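PDB 5IE2: oxalate--CoA ligase from Arabidopsis thaliana, which belongs to the ANL superfamily of AMP-binding enzymes, built from a large N-terminal and a small C-terminal domain, and here holds ATP. Local coordinates for residues L99-S110 with A120-A131; E425-P434 with F473-P484. One frame throughout, in Å; residues are numbered along the deposited sequence. Where two conformers were deposited one is given.

Contact 1 (L99-S110 with A120-A131)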
loop_
_atom_site.group_PDB
_atom_site.type_symbol
_atom_site.label_atom_id
_atom_site.label_comp_id
_atom_site.label_asym_id
_atom_site.label_seq_id
_atom_site.Cartn_x
_atom_site.Cartn_y
_atom_site.Cartn_z
ATOM N N LEU A 99 1.078 19.005 7.691
ATOM C CA LEU A 99 0.504 20.111 6.936
ATOM C C LEU A 99 1.584 21.123 6.580
ATOM O O LEU A 99 1.625 21.584 5.444
ATOM C CB LEU A 99 -0.627 20.788 7.705
ATOM C CG LEU A 99 -1.940 20.017 7.821
ATOM C CD1 LEU A 99 -2.820 20.736 8.830
ATOM C CD2 LEU A 99 -2.690 19.972 6.447
ATOM N N SER A 100 2.450 21.467 7.539
ATOM C CA SER A 100 3.528 22.413 7.272
ATOM C C SER A 100 4.542 21.847 6.268
ATOM O O SER A 100 4.912 22.507 5.291
ATOM C CB SER A 100 4.240 22.782 8.581
ATOM O OG SER A 100 5.352 23.597 8.309
ATOM N N ASP A 101 4.977 20.619 6.506
ATOM C CA ASP A 101 5.996 19.990 5.676
ATOM C C ASP A 101 5.595 19.771 4.214
ATOM O O ASP A 101 6.449 19.822 3.330
ATOM C CB ASP A 101 6.372 18.641 6.287
ATOM C CG ASP A 101 7.567 18.014 5.615
ATOM O OD1 ASP A 101 8.691 18.527 5.784
ATOM O OD2 ASP A 101 7.379 17.007 4.902
ATOM N N SER A 102 4.308 19.521 3.964
ATOM C CA SER A 102 3.781 19.306 2.625
ATOM C C SER A 102 3.481 20.643 1.905
ATOM O O SER A 102 3.138 20.641 0.718
ATOM C CB SER A 102 2.490 18.474 2.722
ATOM O OG SER A 102 1.505 19.215 3.452
ATOM N N ASP A 103 3.591 21.764 2.632
ATOM C CA ASP A 103 3.159 23.088 2.139
ATOM C C ASP A 103 1.676 23.160 1.731
ATOM O O ASP A 103 1.290 23.890 0.788
ATOM C CB ASP A 103 4.036 23.535 0.975
ATOM C CG ASP A 103 5.452 23.827 1.424
ATOM O OD1 ASP A 103 5.590 24.675 2.337
ATOM O OD2 ASP A 103 6.412 23.212 0.882
ATOM N N SER A 104 0.849 22.415 2.455
ATOM C CA SER A 104 -0.578 22.430 2.205
ATOM C C SER A 104 -1.177 23.842 2.269
ATOM O O SER A 104 -0.872 24.603 3.186
ATOM C CB SER A 104 -1.292 21.501 3.224
ATOM O OG SER A 104 -0.999 20.149 2.886
ATOM N N LYS A 105 -2.041 24.159 1.311
ATOM C CA LYS A 105 -2.726 25.456 1.218
ATOM C C LYS A 105 -4.210 25.332 1.538
ATOM O O LYS A 105 -4.916 26.323 1.647
ATOM C CB LYS A 105 -2.568 26.061 -0.194
ATOM C CG LYS A 105 -1.297 26.912 -0.345
ATOM C CD LYS A 105 -0.773 26.966 -1.781
ATOM C CE LYS A 105 0.647 27.584 -1.824
ATOM N NZ LYS A 105 0.786 28.776 -0.922
ATOM N N LEU A 106 -4.695 24.112 1.651
ATOM C CA LEU A 106 -6.124 23.846 1.910
ATOM C C LEU A 106 -6.239 22.465 2.590
ATOM O O LEU A 106 -5.505 21.529 2.226
ATOM C CB LEU A 106 -6.933 23.878 0.581
ATOM C CG LEU A 106 -8.388 23.406 0.626
ATOM C CD1 LEU A 106 -9.236 24.352 1.467
ATOM C CD2 LEU A 106 -8.992 23.210 -0.781
ATOM N N LEU A 107 -7.155 22.332 3.535
ATOM C CA LEU A 107 -7.449 21.056 4.194
ATOM C C LEU A 107 -8.867 20.650 3.836
ATOM O O LEU A 107 -9.807 21.401 4.105
ATOM C CB LEU A 107 -7.335 21.175 5.724
ATOM C CG LEU A 107 -7.838 19.930 6.472
ATOM C CD1 LEU A 107 -6.970 18.698 6.153
ATOM C CD2 LEU A 107 -7.845 20.236 7.994
ATOM N N LEU A 108 -9.044 19.475 3.218
ATOM C CA LEU A 108 -10.395 18.940 2.982
ATOM C C LEU A 108 -10.720 17.824 3.968
ATOM O O LEU A 108 -9.859 16.970 4.262
ATOM C CB LEU A 108 -10.510 18.359 1.554
ATOM C CG LEU A 108 -10.252 19.356 0.418
ATOM C CD1 LEU A 108 -10.112 18.554 -0.882
ATOM C CD2 LEU A 108 -11.508 20.233 0.376
ATOM N N THR A 109 -11.965 17.820 4.466
ATOM C CA THR A 109 -12.466 16.747 5.312
ATOM C C THR A 109 -13.919 16.477 4.960
ATOM O O THR A 109 -14.516 17.227 4.181
ATOM C CB THR A 109 -12.424 17.094 6.859
ATOM O OG1 THR A 109 -13.428 18.076 7.126
ATOM C CG2 THR A 109 -11.068 17.665 7.331
ATOM N N SER A 110 -14.500 15.452 5.584
ATOM C CA SER A 110 -15.926 15.246 5.511
ATOM C C SER A 110 -16.643 16.339 6.282
ATOM O O SER A 110 -16.041 17.134 7.000
ATOM C CB SER A 110 -16.346 13.878 6.092
ATOM O OG SER A 110 -16.191 13.936 7.512
ATOM N N ALA A 120 -4.969 21.857 13.941
ATOM C CA ALA A 120 -3.666 22.142 13.297
ATOM C C ALA A 120 -3.797 23.163 12.130
ATOM O O ALA A 120 -2.970 24.067 11.990
ATOM C CB ALA A 120 -3.019 20.830 12.775
ATOM N N ALA A 121 -4.828 23.004 11.294
ATOM C CA ALA A 121 -5.006 23.889 10.130
ATOM C C ALA A 121 -5.285 25.318 10.633
ATOM O O ALA A 121 -4.744 26.280 10.099
ATOM C CB ALA A 121 -6.151 23.378 9.205
ATOM N N SER A 122 -6.107 25.452 11.670
ATOM C CA SER A 122 -6.376 26.770 12.226
ATOM C C SER A 122 -5.102 27.421 12.775
ATOM O O SER A 122 -4.862 28.613 12.537
ATOM C CB SER A 122 -7.430 26.678 13.324
ATOM O OG SER A 122 -7.645 27.951 13.888
ATOM N N LYS A 123 -4.292 26.645 13.492
ATOM C CA LYS A 123 -3.045 27.194 14.038
ATOM C C LYS A 123 -2.123 27.684 12.917
ATOM O O LYS A 123 -1.446 28.696 13.051
ATOM C CB LYS A 123 -2.337 26.139 14.897
ATOM C CG LYS A 123 -0.994 26.564 15.457
ATOM C CD LYS A 123 -0.480 25.532 16.453
ATOM C CE LYS A 123 0.968 25.804 16.875
ATOM N NZ LYS A 123 1.512 24.654 17.690
ATOM N N LEU A 124 -2.138 26.988 11.783
ATOM C CA LEU A 124 -1.288 27.350 10.663
ATOM C C LEU A 124 -1.967 28.292 9.667
ATOM O O LEU A 124 -1.370 28.589 8.646
ATOM C CB LEU A 124 -0.856 26.100 9.912
ATOM C CG LEU A 124 0.036 25.094 10.619
ATOM C CD1 LEU A 124 0.117 23.738 9.808
ATOM C CD2 LEU A 124 1.435 25.684 10.863
ATOM N N LYS A 125 -3.199 28.713 9.946
ATOM C CA LYS A 125 -3.970 29.604 9.066
ATOM C C LYS A 125 -4.182 29.009 7.674
ATOM O O LYS A 125 -4.138 29.703 6.671
ATOM C CB LYS A 125 -3.292 30.986 8.972
ATOM C CG LYS A 125 -3.219 31.703 10.325
ATOM C CD LYS A 125 -4.633 31.820 10.897
ATOM C CE LYS A 125 -4.738 32.737 12.137
ATOM N NZ LYS A 125 -6.166 33.183 12.394
ATOM N N ILE A 126 -4.458 27.709 7.641
ATOM C CA ILE A 126 -4.782 27.005 6.392
ATOM C C ILE A 126 -6.295 26.839 6.303
ATOM O O ILE A 126 -6.914 26.331 7.238
ATOM C CB ILE A 126 -4.091 25.611 6.362
ATOM C CG1 ILE A 126 -2.572 25.803 6.300
ATOM C CG2 ILE A 126 -4.569 24.749 5.204
ATOM C CD1 ILE A 126 -1.811 24.526 6.553
ATOM N N SER A 127 -6.905 27.254 5.192
ATOM C CA SER A 127 -8.348 27.109 5.018
ATOM C C SER A 127 -8.838 25.661 5.158
ATOM O O SER A 127 -8.169 24.717 4.762
ATOM C CB SER A 127 -8.770 27.632 3.649
ATOM O OG SER A 127 -8.252 28.930 3.440
ATOM N N HIS A 128 -10.025 25.510 5.716
ATOM C CA HIS A 128 -10.633 24.209 5.901
ATOM C C HIS A 128 -11.952 24.204 5.159
ATOM O O HIS A 128 -12.758 25.115 5.327
ATOM C CB HIS A 128 -10.842 23.922 7.395
ATOM C CG HIS A 128 -11.719 22.746 7.651
ATOM N ND1 HIS A 128 -12.911 22.831 8.342
ATOM C CD2 HIS A 128 -11.615 21.459 7.226
ATOM C CE1 HIS A 128 -13.488 21.640 8.360
ATOM N NE2 HIS A 128 -12.714 20.785 7.699
ATOM N N VAL A 129 -12.154 23.195 4.309
ATOM C CA VAL A 129 -13.392 23.035 3.560
ATOM C C VAL A 129 -13.900 21.620 3.700
ATOM O O VAL A 129 -13.114 20.668 3.717
ATOM C CB VAL A 129 -13.154 23.361 2.045
ATOM C CG1 VAL A 129 -14.370 22.964 1.170
ATOM C CG2 VAL A 129 -12.811 24.852 1.928
ATOM N N THR A 130 -15.206 21.458 3.818
ATOM C CA THR A 130 -15.769 20.138 3.960
ATOM C C THR A 130 -16.402 19.714 2.639
ATOM O O THR A 130 -16.783 20.553 1.815
ATOM C CB THR A 130 -16.829 20.055 5.056
ATOM O OG1 THR A 130 -17.970 20.859 4.705
ATOM C CG2 THR A 130 -16.262 20.499 6.400
ATOM N N ALA A 131 -16.491 18.411 2.457
ATOM C CA ALA A 131 -17.039 17.807 1.240
ATOM C C ALA A 131 -18.092 16.767 1.582
ATOM O O ALA A 131 -17.846 15.866 2.411
ATOM C CB ALA A 131 -15.862 17.168 0.398
HETATM O O HOH W 1 -5.100 28.507 3.164
#

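Contact 2 (E425-P434 with F473-P484)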
loop_
_atom_site.group_PDB
_atom_site.type_symbol
_atom_site.label_atom_id
_atom_site.label_comp_id
_atom_site.label_asym_id
_atom_site.label_seq_id
_atom_site.Cartn_x
_atom_site.Cartn_y
_atom_site.Cartn_z
ATOM N N GLU A 425 13.051 -14.885 6.581
ATOM C CA GLU A 425 13.155 -16.351 6.540
ATOM C C GLU A 425 12.684 -16.966 7.873
ATOM O O GLU A 425 11.908 -17.982 7.944
ATOM C CB GLU A 425 14.601 -16.795 6.245
ATOM C CG GLU A 425 14.747 -18.309 6.147
ATOM C CD GLU A 425 16.194 -18.826 5.946
ATOM O OE1 GLU A 425 17.168 -18.046 6.045
ATOM O OE2 GLU A 425 16.335 -20.053 5.714
ATOM N N VAL A 426 13.186 -16.371 8.954
ATOM C CA VAL A 426 12.855 -16.913 10.283
ATOM C C VAL A 426 11.360 -16.704 10.595
ATOM O O VAL A 426 10.714 -17.638 11.100
ATOM C CB VAL A 426 13.744 -16.293 11.385
ATOM C CG1 VAL A 426 13.348 -16.798 12.770
ATOM C CG2 VAL A 426 15.190 -16.609 11.142
ATOM N N ASP A 427 10.791 -15.531 10.251
ATOM C CA ASP A 427 9.342 -15.287 10.435
ATOM C C ASP A 427 8.500 -16.369 9.778
ATOM O O ASP A 427 7.452 -16.824 10.317
ATOM C CB ASP A 427 8.857 -13.965 9.791
ATOM C CG ASP A 427 9.334 -12.709 10.497
ATOM O OD1 ASP A 427 9.943 -12.804 11.569
ATOM O OD2 ASP A 427 9.067 -11.586 9.966
ATOM N N ALA A 428 8.914 -16.689 8.549
ATOM C CA ALA A 428 8.174 -17.685 7.783
ATOM C C ALA A 428 8.192 -19.018 8.548
ATOM O O ALA A 428 7.201 -19.744 8.569
ATOM C CB ALA A 428 8.773 -17.855 6.385
ATOM N N VAL A 429 9.319 -19.338 9.160
ATOM C CA VAL A 429 9.323 -20.596 9.950
ATOM C C VAL A 429 8.419 -20.491 11.188
ATOM O O VAL A 429 7.675 -21.428 11.510
ATOM C CB VAL A 429 10.775 -21.002 10.359
ATOM C CG1 VAL A 429 10.777 -22.038 11.522
ATOM C CG2 VAL A 429 11.586 -21.535 9.120
ATOM N N LEU A 430 8.470 -19.376 11.896
ATOM C CA LEU A 430 7.657 -19.237 13.129
ATOM C C LEU A 430 6.195 -19.441 12.843
ATOM O O LEU A 430 5.471 -20.083 13.616
ATOM C CB LEU A 430 7.835 -17.860 13.731
ATOM C CG LEU A 430 9.253 -17.655 14.248
ATOM C CD1 LEU A 430 9.450 -16.176 14.671
ATOM C CD2 LEU A 430 9.476 -18.648 15.397
ATOM N N LEU A 431 5.734 -18.868 11.732
ATOM C CA LEU A 431 4.311 -19.003 11.407
ATOM C C LEU A 431 3.856 -20.441 11.073
ATOM O O LEU A 431 2.644 -20.692 10.975
ATOM C CB LEU A 431 3.963 -18.096 10.204
ATOM C CG LEU A 431 4.015 -16.605 10.526
ATOM C CD1 LEU A 431 3.593 -15.748 9.302
ATOM C CD2 LEU A 431 3.128 -16.250 11.719
ATOM N N THR A 432 4.798 -21.356 10.836
ATOM C CA THR A 432 4.405 -22.751 10.568
ATOM C C THR A 432 4.238 -23.555 11.857
ATOM O O THR A 432 3.791 -24.701 11.802
ATOM C CB THR A 432 5.392 -23.516 9.658
ATOM O OG1 THR A 432 6.627 -23.753 10.335
ATOM C CG2 THR A 432 5.695 -22.734 8.385
ATOM N N HIS A 433 4.612 -22.988 12.998
ATOM C CA HIS A 433 4.404 -23.728 14.247
ATOM C C HIS A 433 2.906 -23.824 14.495
ATOM O O HIS A 433 2.211 -22.828 14.386
ATOM C CB HIS A 433 5.084 -23.057 15.424
ATOM C CG HIS A 433 4.981 -23.844 16.692
ATOM N ND1 HIS A 433 3.803 -23.977 17.394
ATOM C CD2 HIS A 433 5.905 -24.568 17.367
ATOM C CE1 HIS A 433 4.005 -24.740 18.453
ATOM N NE2 HIS A 433 5.276 -25.102 18.469
ATOM N N PRO A 434 2.405 -25.029 14.833
ATOM C CA PRO A 434 0.953 -25.274 14.952
ATOM C C PRO A 434 0.237 -24.304 15.873
ATOM O O PRO A 434 -0.939 -23.986 15.622
ATOM C CB PRO A 434 0.878 -26.692 15.546
ATOM C CG PRO A 434 2.148 -27.338 15.172
ATOM C CD PRO A 434 3.206 -26.246 15.043
ATOM N N PHE A 473 11.348 -26.198 17.896
ATOM C CA PHE A 473 10.721 -26.252 16.592
ATOM C C PHE A 473 11.615 -25.543 15.546
ATOM O O PHE A 473 11.866 -26.059 14.455
ATOM C CB PHE A 473 9.335 -25.620 16.664
ATOM C CG PHE A 473 8.604 -25.615 15.350
ATOM C CD1 PHE A 473 7.849 -26.720 14.947
ATOM C CD2 PHE A 473 8.682 -24.507 14.507
ATOM C CE1 PHE A 473 7.152 -26.692 13.721
ATOM C CE2 PHE A 473 8.042 -24.492 13.306
ATOM C CZ PHE A 473 7.261 -25.573 12.904
ATOM N N CYS A 474 12.079 -24.343 15.882
ATOM C CA CYS A 474 13.002 -23.603 15.009
ATOM C C CYS A 474 14.258 -24.407 14.721
ATOM O O CYS A 474 14.737 -24.397 13.603
ATOM C CB CYS A 474 13.394 -22.265 15.626
ATOM S SG CYS A 474 12.036 -21.054 15.566
ATOM N N LYS A 475 14.792 -25.105 15.725
ATOM C CA LYS A 475 16.020 -25.882 15.525
ATOM C C LYS A 475 15.797 -27.025 14.558
ATOM O O LYS A 475 16.766 -27.508 13.946
ATOM C CB LYS A 475 16.568 -26.443 16.848
ATOM C CG LYS A 475 17.203 -25.389 17.755
ATOM C CD LYS A 475 17.322 -25.944 19.196
ATOM C CE LYS A 475 18.238 -25.103 20.103
ATOM N NZ LYS A 475 18.192 -25.599 21.521
ATOM N N LYS A 476 14.543 -27.470 14.428
ATOM C CA LYS A 476 14.309 -28.530 13.447
ATOM C C LYS A 476 14.157 -28.022 11.995
ATOM O O LYS A 476 14.178 -28.799 11.055
ATOM C CB LYS A 476 13.109 -29.371 13.900
ATOM C CG LYS A 476 13.601 -30.490 14.852
ATOM C CD LYS A 476 12.495 -31.192 15.665
ATOM C CE LYS A 476 13.072 -32.373 16.494
ATOM N NZ LYS A 476 13.921 -33.329 15.698
ATOM N N ASN A 477 14.102 -26.711 11.811
ATOM C CA ASN A 477 13.728 -26.121 10.540
ATOM C C ASN A 477 14.683 -25.044 10.086
ATOM O O ASN A 477 14.452 -24.441 9.042
ATOM C CB ASN A 477 12.321 -25.534 10.628
ATOM C CG ASN A 477 11.258 -26.621 10.728
ATOM O OD1 ASN A 477 10.958 -27.276 9.729
ATOM N ND2 ASN A 477 10.741 -26.863 11.933
ATOM N N LEU A 478 15.752 -24.800 10.839
ATOM C CA LEU A 478 16.715 -23.717 10.486
ATOM C C LEU A 478 18.114 -24.168 10.880
ATOM O O LEU A 478 18.238 -24.901 11.842
ATOM C CB LEU A 478 16.357 -22.409 11.223
ATOM C CG LEU A 478 15.082 -21.691 10.836
ATOM C CD1 LEU A 478 14.690 -20.712 11.881
ATOM C CD2 LEU A 478 15.372 -20.923 9.530
ATOM N N ALA A 479 19.157 -23.750 10.148
ATOM C CA ALA A 479 20.543 -23.913 10.605
ATOM C C ALA A 479 20.653 -23.313 12.013
ATOM O O ALA A 479 20.050 -22.270 12.260
ATOM C CB ALA A 479 21.526 -23.199 9.630
ATOM N N ALA A 480 21.478 -23.903 12.882
ATOM C CA ALA A 480 21.451 -23.544 14.311
ATOM C C ALA A 480 21.709 -22.044 14.509
ATOM O O ALA A 480 21.071 -21.430 15.353
ATOM C CB ALA A 480 22.437 -24.378 15.096
ATOM N N PHE A 481 22.583 -21.436 13.703
ATOM C CA PHE A 481 22.943 -20.032 13.951
ATOM C C PHE A 481 21.769 -19.077 13.731
ATOM O O PHE A 481 21.787 -17.950 14.238
ATOM C CB PHE A 481 24.153 -19.592 13.103
ATOM C CG PHE A 481 23.835 -19.243 11.676
ATOM C CD1 PHE A 481 23.549 -17.933 11.307
ATOM C CD2 PHE A 481 23.876 -20.221 10.689
ATOM C CE1 PHE A 481 23.263 -17.584 9.960
ATOM C CE2 PHE A 481 23.616 -19.886 9.337
ATOM C CZ PHE A 481 23.306 -18.556 8.972
ATOM N N LYS A 482 20.727 -19.517 13.011
ATOM C CA LYS A 482 19.585 -18.675 12.705
ATOM C C LYS A 482 18.480 -18.714 13.771
ATOM O O LYS A 482 17.525 -17.935 13.734
ATOM C CB LYS A 482 18.949 -19.076 11.360
ATOM C CG LYS A 482 19.911 -19.051 10.180
ATOM C CD LYS A 482 19.148 -19.452 8.889
ATOM C CE LYS A 482 20.101 -19.485 7.709
ATOM N NZ LYS A 482 19.307 -19.975 6.567
ATOM N N VAL A 483 18.621 -19.634 14.717
ATOM C CA VAL A 483 17.560 -19.871 15.705
ATOM C C VAL A 483 17.473 -18.730 16.738
ATOM O O VAL A 483 18.483 -18.433 17.355
ATOM C CB VAL A 483 17.825 -21.196 16.440
ATOM C CG1 VAL A 483 16.680 -21.508 17.444
ATOM C CG2 VAL A 483 17.935 -22.300 15.431
ATOM N N PRO A 484 16.284 -18.124 16.930
ATOM C CA PRO A 484 16.143 -17.047 17.929
ATOM C C PRO A 484 16.656 -17.515 19.316
ATOM O O PRO A 484 16.309 -18.596 19.805
ATOM C CB PRO A 484 14.638 -16.760 17.956
ATOM C CG PRO A 484 14.135 -17.197 16.564
ATOM C CD PRO A 484 15.028 -18.384 16.195
#

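Contact 1 (L99-S110 with A120-A131)
L107 and T109 hold strand 106-110 parallel to strand 127-131. L107 N donates to S127 O (2.9 Å) and L107 O accepts from V129 N (3.0 Å) in an almost straight bond of 170°. T109 repeats the pattern two residues on, its N bonding V129 O and its O taking A131 N. With its CG anti to the backbone N (chi1 168°), H128 turns its ring toward the neighbouring strand, where NE2 donates to T109 OG1 at 2.9 Å, the oxygen lying in the plane of the ring. The same hydroxyl donates to S110 O (2.8 Å). Threonine suits the place because its oxygen accepts from one strand and donates along its own, while its methyl CG2 lies near H128 NE2 and CD2.

On the face carrying L107 and H128, L107 CD2 meets A121 CB at 3.8 Å, the alanine being small enough to let helix 115-123 come close. On the other face, L106 CD1 packs on V129 CG2 at 3.6 Å. Just before L106, a water accepts from S127 N and donates to K105 O. I126 lays CG2 3.6 Å from L106 N and turns CD1 toward S104 O and L99 CB, and L124 CD1 reaches L99 CB (3.7 Å). D103 and K125, both with positive phi, end their helices in Schellman motifs, turning the chain into each strand.

The unit is a beta-alpha-beta crossover within a mixed sheet: strand 58-61 flanks 104-110, strand 141-142 runs antiparallel beside 127-132, helix 67-78 packs on L108 and A131, and helix 92-101 touches A120.

Contact 2 (E425-P434 with F473-P484)
F473 meets H433 in a T-shaped pair: the imidazole edge points at the phenyl face, centroids 4.9 Å apart and planes at 68°. Both side chains start anti to their backbone N (F473 chi1 179°), which carries the phenyl out from its helix and lays H433 CD2 3.5 Å from F473 CG. H433 CA adds a CH-pi contact to the same face, and H433 ND1 is engaged by D435 N. N477 ND2 lies over the centre of the opposite face, its bond to F473 O (2.9 Å) keeping it there, and the phenyl is sandwiched between H433 and N477. At its rim, in plane, T432 OG1 stands 3.2 Å from F473 CZ, suiting an oxygen beside weakly positive ring hydrogens. That hydroxyl donates to V429 O, which also accepts from T432 N.

V429 CG1 faces N477 CB and the phenyl rim, while CG2 meets L478 CD2 tip to tip at 3.9 Å; a branched residue thus fills two directions at once. L430 CD2 touches C474 SG at 3.5 Å, and V426 CG1 meets the ring of P484.

At the other end, E425 and K482, both extended, form a salt bridge: K482 NZ bonds E425 OE1 at 2.9 Å on its syn side, and OE2 more weakly. The E425 side chain is about 11 Å from the bound ATP.

V426, L430 and P484 also rest on strand 450-459. This pairing of two helices, their short segments crossing at 121°, beside a strand belongs to the compact alpha/beta C-terminal domain of ANL enzymes.

How the contacts relate
From the N terminus, the chain first reaches contact 1, where residues 120-131 return to 99-110 after a gap of only nine residues, most of them in helix 115-123. This short loop is complete long before contact 2 begins. There 473-484 comes back to 425-434 across 38 residues, among them strands 436-446 and 450-459. The loops follow in series, neither enclosing nor crossing the other. Contact 1 ties neighbouring strands and helices within the N-terminal AMP-binding region; contact 2 brings helix 423-430 and the turn after it against helix 467-477 and the loop that follows, in the C-terminal one. They lie on opposite sides of the chain's centre, about 48 Å apart between centres, and do not touch.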